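Local coordinates for putative antitoxin VapB45 (Mycobacterium tuberculosis, PDB 5AF3), which is possibly the antitoxin component of a type II toxin-antitoxin system, with VapC45 as its cognate toxin, at residues 17-20 with 21-24; 80-83 with 84-87; 112-115 with 116-119; 226-229 with 230-233. One frame throughout, in Å; residues are numbered along the deposited sequence.

Interaction 1: residues 17-20 with 21-24; sequences LYTL and AEAS
With OG1 set between its backbone N and carbonyl carbon (chi1 67°), T19 reaches over the first turn of helix 20-27. E22 reaches back to meet it, its CG beside the backbone N (chi1 -76°) and the rest of the chain extended. The two side chains cross at about a right angle, and each accepts a hydrogen bond from the other residue's backbone N. T19 OG1 accepts a nearly straight bond from E22 N at 3.0 Å. In return E22 OE1 accepts from T19 N, also at 3.0 Å, the donor standing above the carboxylate plane, 53° out of it. A water 2.7 Å from E22 OE1 donates to that oxygen and also to L17 O, so the carboxylate is tied to the chain leading into the helix as well. The negative charge would probably be favoured beside the amino end of the helix. Helical bonding starts at once, with A23 N bound to T19 O at 3.1 Å and S24 N to L20 O at 2.9 Å. L20 and A23 pack on helix 31-38, and L17 and Y18 both face L70 in a classic beta bulge. The reciprocal T19-E22 pair is a capping box, here closing the start of a helix that, followed by helix 31-38, is consistent with the helix-turn-helix assigned to this region.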
ATOM      1  N   LEU A  17      10.422 -10.001 -17.834  1.00 37.24           N
ATOM      2  CA  LEU A  17       9.029  -9.627 -17.864  1.00 33.63           C
ATOM      3  C   LEU A  17       8.779  -8.316 -17.110  1.00 36.38           C
ATOM      4  O   LEU A  17       7.816  -7.593 -17.403  1.00 33.23           O
ATOM      5  CB  LEU A  17       8.220 -10.775 -17.238  1.00 36.32           C
ATOM      6  CG  LEU A  17       6.953 -11.379 -17.838  1.00 40.15           C
ATOM      7  CD1 LEU A  17       7.106 -11.683 -19.349  1.00 40.40           C
ATOM      8  CD2 LEU A  17       6.553 -12.646 -17.064  1.00 34.99           C
ATOM      9  N   TYR A  18       9.653  -8.004 -16.145  1.00 30.17           N
ATOM     10  CA  TYR A  18       9.435  -6.892 -15.231  1.00 26.58           C
ATOM     11  C   TYR A  18      10.635  -5.958 -15.219  1.00 27.42           C
ATOM     12  O   TYR A  18      11.768  -6.412 -15.143  1.00 27.08           O
ATOM     13  CB  TYR A  18       9.173  -7.422 -13.806  1.00 23.84           C
ATOM     14  CG  TYR A  18       8.036  -8.408 -13.678  1.00 22.60           C
ATOM     15  CD1 TYR A  18       6.728  -7.960 -13.581  1.00 20.57           C
ATOM     16  CD2 TYR A  18       8.265  -9.787 -13.686  1.00 19.89           C
ATOM     17  CE1 TYR A  18       5.672  -8.848 -13.479  1.00 22.68           C
ATOM     18  CE2 TYR A  18       7.221 -10.695 -13.576  1.00 22.51           C
ATOM     19  CZ  TYR A  18       5.918 -10.219 -13.491  1.00 18.78           C
ATOM     20  OH  TYR A  18       4.856 -11.077 -13.361  1.00 22.75           O
ATOM     21  N   THR A  19      10.400  -4.641 -15.315  1.00 26.84           N
ATOM     22  CA  THR A  19      11.476  -3.670 -15.055  1.00 22.47           C
ATOM     23  C   THR A  19      11.603  -3.637 -13.524  1.00 23.68           C
ATOM     24  O   THR A  19      10.685  -4.091 -12.842  1.00 21.42           O
ATOM     25  CB  THR A  19      11.089  -2.248 -15.495  1.00 26.95           C
ATOM     26  OG1 THR A  19      10.023  -1.770 -14.656  1.00 27.01           O
ATOM     27  CG2 THR A  19      10.649  -2.210 -16.967  1.00 25.87           C
ATOM     28  N   LEU A  20      12.684  -3.051 -12.987  1.00 24.42           N
ATOM     29  CA  LEU A  20      12.808  -2.963 -11.518  1.00 24.41           C
ATOM     30  C   LEU A  20      11.784  -2.008 -10.926  1.00 22.90           C
ATOM     31  O   LEU A  20      11.318  -2.220  -9.819  1.00 21.74           O
ATOM     32  CB  LEU A  20      14.217  -2.628 -11.043  1.00 24.48           C
ATOM     33  CG  LEU A  20      15.337  -3.598 -11.480  1.00 25.88           C
ATOM     34  CD1 LEU A  20      16.681  -3.098 -11.024  1.00 26.21           C
ATOM     35  CD2 LEU A  20      15.114  -5.059 -11.026  1.00 23.96           C
ATOM     36  N   ALA A  21      11.455  -0.962 -11.675  1.00 25.15           N
ATOM     37  CA  ALA A  21      10.389  -0.022 -11.310  1.00 25.23           C
ATOM     38  C   ALA A  21       9.038  -0.726 -11.065  1.00 23.85           C
ATOM     39  O   ALA A  21       8.368  -0.491 -10.037  1.00 22.44           O
ATOM     40  CB  ALA A  21      10.256   1.064 -12.428  1.00 27.59           C
ATOM     41  N   GLU A  22       8.643  -1.579 -12.008  1.00 22.43           N
ATOM     42  CA  GLU A  22       7.379  -2.323 -11.897  1.00 24.07           C
ATOM     43  C   GLU A  22       7.426  -3.258 -10.702  1.00 22.47           C
ATOM     44  O   GLU A  22       6.494  -3.290  -9.901  1.00 21.76           O
ATOM     45  CB  GLU A  22       7.083  -3.138 -13.167  1.00 27.23           C
ATOM     46  CG  GLU A  22       6.582  -2.302 -14.381  1.00 33.28           C
ATOM     47  CD  GLU A  22       6.912  -2.934 -15.741  1.00 35.00           C
ATOM     48  OE1 GLU A  22       7.455  -4.070 -15.762  1.00 32.19           O
ATOM     49  OE2 GLU A  22       6.617  -2.289 -16.799  1.00 35.53           O
ATOM     50  N   ALA A  23       8.534  -4.003 -10.576  1.00 20.15           N
ATOM     51  CA  ALA A  23       8.647  -4.999  -9.509  1.00 19.61           C
ATOM     52  C   ALA A  23       8.616  -4.329  -8.145  1.00 20.31           C
ATOM     53  O   ALA A  23       8.041  -4.848  -7.192  1.00 20.95           O
ATOM     54  CB  ALA A  23       9.908  -5.844  -9.705  1.00 22.36           C
ATOM     55  N   SER A  24       9.207  -3.137  -8.064  1.00 22.26           N
ATOM     56  CA  SER A  24       9.187  -2.385  -6.805  1.00 20.92           C
ATOM     57  C   SER A  24       7.739  -2.082  -6.384  1.00 21.54           C
ATOM     58  O   SER A  24       7.400  -2.185  -5.217  1.00 24.03           O
ATOM     59  CB  SER A  24      10.010  -1.092  -6.974  1.00 24.19           C
ATOM     60  OG  SER A  24       9.645  -0.151  -5.981  1.00 32.24           O
TER
HETATM   61  O   HOH W   1       7.927  -4.953 -18.309  1.00 32.65           O

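Interaction 2: residues 80-83 with 84-87; sequences VLNA and FRRA
V80 opens a series of i-to-i+3 and i-to-i+4 contacts along helix 72-86, within the putative DNA-binding helix-turn-helix domain. Its CG1 lies over the F84 ring in an off-centre CH-pi contact, 4.0 Å from the ring centroid, and V80 O accepts from F84 N while lying over one face of that ring. L81 adds a methyl to the same ring, CD2 standing 4.0 Å from F84 CD2, and its carbonyl takes the N-H of R85. N82 is the polar centre. R85, bent at chi3 (75°), turns its guanidinium back along the helix and grips N82 OD1 side-on with two nitrogens, NE at 2.8 Å and NH2 at 3.1 Å. Amide and guanidinium are nearly coplanar (13° apart), and the NH2 bond falls on a lone pair of OD1. The other end of the amide is also engaged, ND2 donating to V28 O, so the rotation of N82 is fixed from both sides. R86 N binds N82 O, while the R86 guanidinium makes a cation-pi contact with Y160. A83 comes last: its O accepts a weak bond from A87 N, and its CA lies 3.5 Å from R86 NH1.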
ATOM      1  N   VAL A  80       9.910 -13.425  -2.227  1.00 15.82           N
ATOM      2  CA  VAL A  80      10.263 -14.183  -1.013  1.00 15.01           C
ATOM      3  C   VAL A  80      11.307 -13.444  -0.168  1.00 17.18           C
ATOM      4  O   VAL A  80      11.130 -13.316   1.032  1.00 15.55           O
ATOM      5  CB  VAL A  80      10.710 -15.590  -1.354  1.00 14.38           C
ATOM      6  CG1 VAL A  80      11.281 -16.323  -0.106  1.00 13.63           C
ATOM      7  CG2 VAL A  80       9.478 -16.402  -1.907  1.00 12.34           C
ATOM      8  N   LEU A  81      12.360 -12.954  -0.798  1.00 15.11           N
ATOM      9  CA  LEU A  81      13.362 -12.132  -0.120  1.00 16.40           C
ATOM     10  C   LEU A  81      12.751 -10.888   0.528  1.00 20.15           C
ATOM     11  O   LEU A  81      13.184 -10.460   1.582  1.00 17.09           O
ATOM     12  CB  LEU A  81      14.434 -11.703  -1.088  1.00 17.33           C
ATOM     13  CG  LEU A  81      15.408 -12.781  -1.575  1.00 17.81           C
ATOM     14  CD1 LEU A  81      16.351 -12.150  -2.557  1.00 20.05           C
ATOM     15  CD2 LEU A  81      16.167 -13.362  -0.333  1.00 19.31           C
ATOM     16  N   ASN A  82      11.751 -10.296  -0.112  1.00 16.22           N
ATOM     17  CA  ASN A  82      11.053  -9.172   0.521  1.00 19.91           C
ATOM     18  C   ASN A  82      10.268  -9.570   1.758  1.00 18.40           C
ATOM     19  O   ASN A  82      10.140  -8.767   2.717  1.00 18.92           O
ATOM     20  CB  ASN A  82      10.154  -8.451  -0.476  1.00 17.29           C
ATOM     21  CG  ASN A  82       9.751  -7.057   0.023  1.00 25.30           C
ATOM     22  OD1 ASN A  82      10.542  -6.364   0.672  1.00 21.41           O
ATOM     23  ND2 ASN A  82       8.513  -6.665  -0.250  1.00 24.62           N
ATOM     24  N   ALA A  83       9.739 -10.787   1.751  1.00 16.26           N
ATOM     25  CA  ALA A  83       9.027 -11.324   2.883  1.00 15.98           C
ATOM     26  C   ALA A  83      10.041 -11.524   4.003  1.00 17.68           C
ATOM     27  O   ALA A  83       9.717 -11.267   5.178  1.00 17.33           O
ATOM     28  CB  ALA A  83       8.353 -12.654   2.548  1.00 17.34           C
ATOM     29  N   PHE A  84      11.253 -11.971   3.638  1.00 13.12           N
ATOM     30  CA  PHE A  84      12.339 -12.100   4.631  1.00 16.21           C
ATOM     31  C   PHE A  84      12.674 -10.707   5.227  1.00 15.23           C
ATOM     32  O   PHE A  84      12.785 -10.550   6.463  1.00 17.56           O
ATOM     33  CB  PHE A  84      13.622 -12.734   4.031  1.00 14.65           C
ATOM     34  CG  PHE A  84      13.480 -14.184   3.641  1.00 12.35           C
ATOM     35  CD1 PHE A  84      12.314 -14.917   3.885  1.00 17.75           C
ATOM     36  CD2 PHE A  84      14.563 -14.825   3.012  1.00 15.27           C
ATOM     37  CE1 PHE A  84      12.229 -16.258   3.478  1.00 17.42           C
ATOM     38  CE2 PHE A  84      14.479 -16.160   2.616  1.00 16.23           C
ATOM     39  CZ  PHE A  84      13.324 -16.860   2.836  1.00 18.44           C
ATOM     40  N   ARG A  85      12.771  -9.711   4.364  1.00 11.62           N
ATOM     41  CA  ARG A  85      13.133  -8.340   4.747  1.00 17.51           C
ATOM     42  C   ARG A  85      12.080  -7.768   5.688  1.00 18.73           C
ATOM     43  O   ARG A  85      12.416  -7.214   6.724  1.00 18.16           O
ATOM     44  CB  ARG A  85      13.235  -7.453   3.518  1.00 14.96           C
ATOM     45  CG  ARG A  85      13.709  -6.020   3.803  1.00 19.86           C
ATOM     46  CD  ARG A  85      13.804  -5.218   2.525  1.00 25.81           C
ATOM     47  NE  ARG A  85      12.475  -4.846   2.081  1.00 34.52           N
ATOM     48  CZ  ARG A  85      11.960  -3.621   2.158  1.00 32.94           C
ATOM     49  NH1 ARG A  85      12.675  -2.602   2.631  1.00 32.93           N
ATOM     50  NH2 ARG A  85      10.734  -3.422   1.712  1.00 34.25           N
ATOM     51  N   ARG A  86      10.807  -7.927   5.325  1.00 18.85           N
ATOM     52  CA  ARG A  86       9.675  -7.526   6.172  1.00 22.28           C
ATOM     53  C   ARG A  86       9.731  -8.135   7.566  1.00 21.05           C
ATOM     54  O   ARG A  86       9.348  -7.484   8.552  1.00 21.57           O
ATOM     55  CB  ARG A  86       8.360  -7.949   5.500  1.00 23.41           C
ATOM     56  CG  ARG A  86       7.097  -7.358   6.103  1.00 29.07           C
ATOM     57  CD  ARG A  86       5.874  -7.786   5.253  1.00 26.63           C
ATOM     58  NE  ARG A  86       5.899  -7.239   3.904  1.00 28.99           N
ATOM     59  CZ  ARG A  86       6.020  -7.946   2.766  1.00 31.32           C
ATOM     60  NH1 ARG A  86       6.179  -9.266   2.757  1.00 23.76           N
ATOM     61  NH2 ARG A  86       6.007  -7.315   1.607  1.00 33.89           N
ATOM     62  N   ALA A  87      10.260  -9.354   7.669  1.00 21.01           N
ATOM     63  CA  ALA A  87      10.326 -10.078   8.938  1.00 20.32           C
ATOM     64  C   ALA A  87      11.426  -9.573   9.882  1.00 20.18           C
ATOM     65  O   ALA A  87      11.512 -10.024  11.045  1.00 20.64           O
ATOM     66  CB  ALA A  87      10.481 -11.573   8.700  1.00 19.26           C
TER

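Interaction 3: residues 112-115 with 116-119; sequences SQDL and CTDG
D114 and D118 lie side by side and point the same way, one turn apart at the start of helix 115-130. Each has CG beside its backbone N (chi1 -72° and -55°), and their carboxylate planes are only 28° apart. The side chains run alongside each other, with D118 OD2 3.6 Å from D114 CB. The oxygens keep a wider spacing, D114 OD1 to D118 OD2 being 4.2 Å; two like charges at this distance would disfavour each other, although the amino end of the helix probably offsets part of the cost. T117 OG1 donates to D118 OD1 at 3.2 Å, from well above the carboxylate plane. The main chain beneath the pair is tightly bonded, with D118 N to D114 O at 2.8 Å and G119 N to L115 O at the same length.

L115 turns the other way and is buried against L101 and L161, whereas the two aspartates are partly exposed. C116 N is met by a water at 2.8 Å, which donates to S112 O and, weakly, to Q113 O, bridging the turn to the N-H of C116. Q113 itself is engaged outward, OE1 accepting from N170 ND2. Behind this, S112 OG accepts from D114 N at 3.0 Å. A serine capping bond at the head of a type I beta turn from S112 to L115 is the arrangement here, a polar lead-in that delivers the chain from the loop after helix 95-105 into helix 115-130.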
ATOM      1  N   SER A 112      10.616 -22.359  -4.768  1.00 21.69           N
ATOM      2  CA  SER A 112      10.242 -23.767  -4.721  1.00 22.21           C
ATOM      3  C   SER A 112       9.048 -24.081  -3.841  1.00 21.42           C
ATOM      4  O   SER A 112       8.873 -23.510  -2.778  1.00 19.74           O
ATOM      5  CB  SER A 112      11.452 -24.597  -4.252  1.00 23.42           C
ATOM      6  OG  SER A 112      11.062 -25.927  -4.008  1.00 27.19           O
ATOM      7  N   GLN A 113       8.275 -25.081  -4.255  1.00 18.92           N
ATOM      8  CA  GLN A 113       7.152 -25.581  -3.505  1.00 20.66           C
ATOM      9  C   GLN A 113       7.618 -26.165  -2.173  1.00 23.48           C
ATOM     10  O   GLN A 113       6.861 -26.211  -1.225  1.00 25.88           O
ATOM     11  CB  GLN A 113       6.412 -26.645  -4.309  1.00 28.32           C
ATOM     12  CG  GLN A 113       5.188 -27.198  -3.600  1.00 33.60           C
ATOM     13  CD  GLN A 113       4.261 -27.921  -4.546  1.00 39.80           C
ATOM     14  OE1 GLN A 113       4.564 -28.090  -5.733  1.00 39.49           O
ATOM     15  NE2 GLN A 113       3.122 -28.353  -4.028  1.00 43.09           N
ATOM     16  N   ASP A 114       8.886 -26.577  -2.115  1.00 22.07           N
ATOM     17  CA  ASP A 114       9.415 -27.251  -0.919  1.00 18.67           C
ATOM     18  C   ASP A 114       9.953 -26.264   0.115  1.00 21.39           C
ATOM     19  O   ASP A 114      10.279 -26.643   1.246  1.00 24.20           O
ATOM     20  CB  ASP A 114      10.541 -28.220  -1.316  1.00 22.34           C
ATOM     21  CG  ASP A 114      10.022 -29.456  -2.049  1.00 26.77           C
ATOM     22  OD1 ASP A 114       8.827 -29.780  -1.894  1.00 23.82           O
ATOM     23  OD2 ASP A 114      10.833 -30.086  -2.774  1.00 29.11           O
ATOM     24  N   LEU A 115      10.048 -24.994  -0.264  1.00 22.95           N
ATOM     25  CA  LEU A 115      10.632 -24.005   0.652  1.00 19.34           C
ATOM     26  C   LEU A 115       9.819 -23.952   1.932  1.00 20.76           C
ATOM     27  O   LEU A 115      10.359 -24.056   3.020  1.00 21.11           O
ATOM     28  CB  LEU A 115      10.686 -22.607   0.023  1.00 19.02           C
ATOM     29  CG  LEU A 115      11.182 -21.528   0.994  1.00 17.67           C
ATOM     30  CD1 LEU A 115      12.690 -21.704   1.301  1.00 19.54           C
ATOM     31  CD2 LEU A 115      10.933 -20.104   0.431  1.00 19.21           C
ATOM     32  N   CYS A 116       8.514 -23.767   1.813  1.00 20.32           N
ATOM     33  CA  CYS A 116       7.728 -23.519   3.009  1.00 25.08           C
ATOM     34  C   CYS A 116       7.723 -24.728   3.961  1.00 28.28           C
ATOM     35  O   CYS A 116       7.815 -24.547   5.194  1.00 24.48           O
ATOM     36  CB  CYS A 116       6.333 -23.038   2.669  1.00 28.17           C
ATOM     37  SG  CYS A 116       5.526 -22.471   4.109  1.00 31.81           S
ATOM     38  N   THR A 117       7.697 -25.947   3.395  1.00 23.08           N
ATOM     39  CA  THR A 117       7.632 -27.155   4.220  1.00 28.98           C
ATOM     40  C   THR A 117       9.018 -27.641   4.733  1.00 26.90           C
ATOM     41  O   THR A 117       9.102 -28.206   5.829  1.00 27.96           O
ATOM     42  CB  THR A 117       6.949 -28.327   3.460  1.00 29.66           C
ATOM     43  OG1 THR A 117       7.616 -28.512   2.202  1.00 31.64           O
ATOM     44  CG2 THR A 117       5.468 -28.028   3.233  1.00 29.05           C
ATOM     45  N   ASP A 118      10.071 -27.439   3.946  1.00 25.11           N
ATOM     46  CA  ASP A 118      11.409 -27.978   4.269  1.00 26.15           C
ATOM     47  C   ASP A 118      12.462 -26.974   4.679  1.00 26.23           C
ATOM     48  O   ASP A 118      13.515 -27.375   5.218  1.00 21.00           O
ATOM     49  CB  ASP A 118      11.991 -28.763   3.088  1.00 27.27           C
ATOM     50  CG  ASP A 118      11.073 -29.867   2.592  1.00 27.00           C
ATOM     51  OD1 ASP A 118      10.109 -30.226   3.288  1.00 25.19           O
ATOM     52  OD2 ASP A 118      11.337 -30.351   1.475  1.00 28.39           O
ATOM     53  N   GLY A 119      12.223 -25.694   4.352  1.00 20.94           N
ATOM     54  CA  GLY A 119      13.241 -24.667   4.489  1.00 20.84           C
ATOM     55  C   GLY A 119      13.709 -24.382   5.920  1.00 17.43           C
ATOM     56  O   GLY A 119      14.894 -24.150   6.124  1.00 18.38           O
TER
HETATM   57  O   HOH W   2       7.004 -23.268  -0.475  1.00 26.37           O

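Interaction 4: residues 226-229 with 230-233; sequences GVTP and DQLR
The amino terminus of helix 229-236, with T228 at the N-cap position and P229 starting the first turn, is fastened here from the helix side. Instead of a threonine hydroxyl capping the turn, the amide of Q231 reaches back: its OE1 accepts from T228 N at 2.9 Å, the donor tilted 15° from the amide carbonyl plane. The Q231 chain, extended beyond CG, crosses T228 at about a right angle, and T228 CG2 rests 3.3 Å from Q231 CG. The threonine rotamer explains why. OG1 lies opposite the backbone N (chi1 -154°), which turns the methyl toward Q231 and sends the hydroxyl to a water 3.0 Å away; that water also accepts from D230 N, so it does part of the work a capping side chain would do.

Apolar and charged groups complete the turn. The V227 and L232 side chains cross at about a right angle, V227 CG2 meeting L232 CD2 at 3.9 Å. One turn on, R233 passes over P229, with NH1 3.4 Å from P229 CB, and forms a salt bridge from NH1 to D230 OD1 at 2.8 Å, though the hydrogen bond within it is weak. Regular helical bonds, L232 N to T228 O and R233 N to P229 O, run underneath.

Around this surface turn, P229 packs on Q219 and A222 and L232 on F218 and V221, all of helix 218-225. R233 makes a cation-pi contact with F218 and packs on H159 of the second subunit, while Q231 NE2 donates to D182 O, in the loop joining strands 172-176 and 185-187.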
ATOM      1  N   GLY A 226     -15.852  -7.626 -14.537  1.00 19.25           N
ATOM      2  CA  GLY A 226     -16.027  -8.994 -14.002  1.00 22.88           C
ATOM      3  C   GLY A 226     -15.545  -9.176 -12.579  1.00 23.13           C
ATOM      4  O   GLY A 226     -15.038 -10.235 -12.219  1.00 24.05           O
ATOM      5  N   VAL A 227     -15.668  -8.117 -11.781  1.00 17.78           N
ATOM      6  CA  VAL A 227     -15.265  -8.159 -10.376  1.00 21.36           C
ATOM      7  C   VAL A 227     -16.429  -7.567  -9.613  1.00 24.84           C
ATOM      8  O   VAL A 227     -17.459  -7.218 -10.202  1.00 26.14           O
ATOM      9  CB  VAL A 227     -13.966  -7.322 -10.095  1.00 22.85           C
ATOM     10  CG1 VAL A 227     -12.752  -8.030 -10.622  1.00 24.94           C
ATOM     11  CG2 VAL A 227     -14.061  -5.944 -10.694  1.00 23.02           C
ATOM     12  N   THR A 228     -16.260  -7.444  -8.301  1.00 24.80           N
ATOM     13  CA  THR A 228     -17.275  -6.876  -7.457  1.00 27.13           C
ATOM     14  C   THR A 228     -16.861  -5.438  -7.091  1.00 25.87           C
ATOM     15  O   THR A 228     -15.674  -5.106  -7.229  1.00 23.71           O
ATOM     16  CB  THR A 228     -17.455  -7.809  -6.241  1.00 29.01           C
ATOM     17  OG1 THR A 228     -18.776  -7.680  -5.707  1.00 40.63           O
ATOM     18  CG2 THR A 228     -16.469  -7.493  -5.215  1.00 17.23           C
ATOM     19  N   PRO A 229     -17.825  -4.553  -6.693  1.00 24.27           N
ATOM     20  CA  PRO A 229     -17.446  -3.220  -6.192  1.00 25.89           C
ATOM     21  C   PRO A 229     -16.492  -3.250  -5.011  1.00 21.45           C
ATOM     22  O   PRO A 229     -15.541  -2.449  -4.973  1.00 20.01           O
ATOM     23  CB  PRO A 229     -18.803  -2.584  -5.813  1.00 27.77           C
ATOM     24  CG  PRO A 229     -19.763  -3.230  -6.735  1.00 28.13           C
ATOM     25  CD  PRO A 229     -19.301  -4.678  -6.784  1.00 29.09           C
ATOM     26  N   ASP A 230     -16.715  -4.162  -4.064  1.00 23.74           N
ATOM     27  CA  ASP A 230     -15.799  -4.302  -2.920  1.00 26.33           C
ATOM     28  C   ASP A 230     -14.378  -4.661  -3.354  1.00 22.92           C
ATOM     29  O   ASP A 230     -13.402  -4.110  -2.835  1.00 22.36           O
ATOM     30  CB  ASP A 230     -16.324  -5.324  -1.924  1.00 28.48           C
ATOM     31  CG  ASP A 230     -17.415  -4.747  -1.017  1.00 32.36           C
ATOM     32  OD1 ASP A 230     -17.648  -3.512  -1.041  1.00 35.06           O
ATOM     33  OD2 ASP A 230     -18.031  -5.537  -0.281  1.00 33.72           O
ATOM     34  N   GLN A 231     -14.271  -5.576  -4.307  1.00 24.11           N
ATOM     35  CA  GLN A 231     -12.979  -5.923  -4.907  1.00 21.60           C
ATOM     36  C   GLN A 231     -12.309  -4.732  -5.594  1.00 21.93           C
ATOM     37  O   GLN A 231     -11.077  -4.559  -5.493  1.00 22.39           O
ATOM     38  CB  GLN A 231     -13.132  -7.075  -5.897  1.00 21.28           C
ATOM     39  CG  GLN A 231     -13.347  -8.417  -5.223  1.00 21.42           C
ATOM     40  CD  GLN A 231     -13.592  -9.508  -6.217  1.00 26.70           C
ATOM     41  OE1 GLN A 231     -14.236  -9.292  -7.262  1.00 24.24           O
ATOM     42  NE2 GLN A 231     -13.081 -10.698  -5.914  1.00 27.71           N
ATOM     43  N   LEU A 232     -13.094  -3.905  -6.282  1.00 19.43           N
ATOM     44  CA  LEU A 232     -12.532  -2.698  -6.887  1.00 21.41           C
ATOM     45  C   LEU A 232     -11.974  -1.752  -5.831  1.00 21.63           C
ATOM     46  O   LEU A 232     -10.909  -1.183  -6.033  1.00 20.11           O
ATOM     47  CB  LEU A 232     -13.558  -1.927  -7.712  1.00 22.14           C
ATOM     48  CG  LEU A 232     -13.873  -2.328  -9.120  1.00 21.74           C
ATOM     49  CD1 LEU A 232     -14.943  -1.357  -9.663  1.00 20.62           C
ATOM     50  CD2 LEU A 232     -12.594  -2.399 -10.044  1.00 22.56           C
ATOM     51  N   ARG A 233     -12.729  -1.532  -4.743  1.00 21.50           N
ATOM     52  CA  ARG A 233     -12.245  -0.644  -3.675  1.00 24.11           C
ATOM     53  C   ARG A 233     -10.927  -1.179  -3.115  1.00 25.82           C
ATOM     54  O   ARG A 233      -9.958  -0.408  -2.910  1.00 22.84           O
ATOM     55  CB  ARG A 233     -13.289  -0.478  -2.566  1.00 24.01           C
ATOM     56  CG  ARG A 233     -14.450   0.445  -2.944  1.00 25.75           C
ATOM     57  CD  ARG A 233     -15.669   0.275  -1.984  1.00 24.97           C
ATOM     58  NE  ARG A 233     -16.863   0.773  -2.644  1.00 34.05           N
ATOM     59  CZ  ARG A 233     -17.915   0.046  -3.011  1.00 34.82           C
ATOM     60  NH1 ARG A 233     -18.015  -1.255  -2.730  1.00 34.85           N
ATOM     61  NH2 ARG A 233     -18.906   0.653  -3.638  1.00 41.06           N
TER
HETATM   62  O   HOH W   3     -19.248  -5.567  -3.585  1.00 27.24           O

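Along the chain the four contacts follow in series, each local to a single helix or its start. Interactions 1 and 2 fall in the putative DNA-binding helix-turn-helix range, their centres about 17 Å apart; they do not touch, but N82 of interaction 2 bonds V28, just beyond helix 20-27, which interaction 1 begins. Interaction 3 touches interaction 2: V80 CG1 packs on L115 CD2 at 3.8 Å, so helices 72-86 and 115-130 meet there. Interaction 4 belongs to the DUF433 range and stands apart, its centre about 25 Å from that of interaction 1 and 33 Å from that of interaction 3. Three of the four secure helix starts, whereas interaction 2 braces a helix near its carboxyl end.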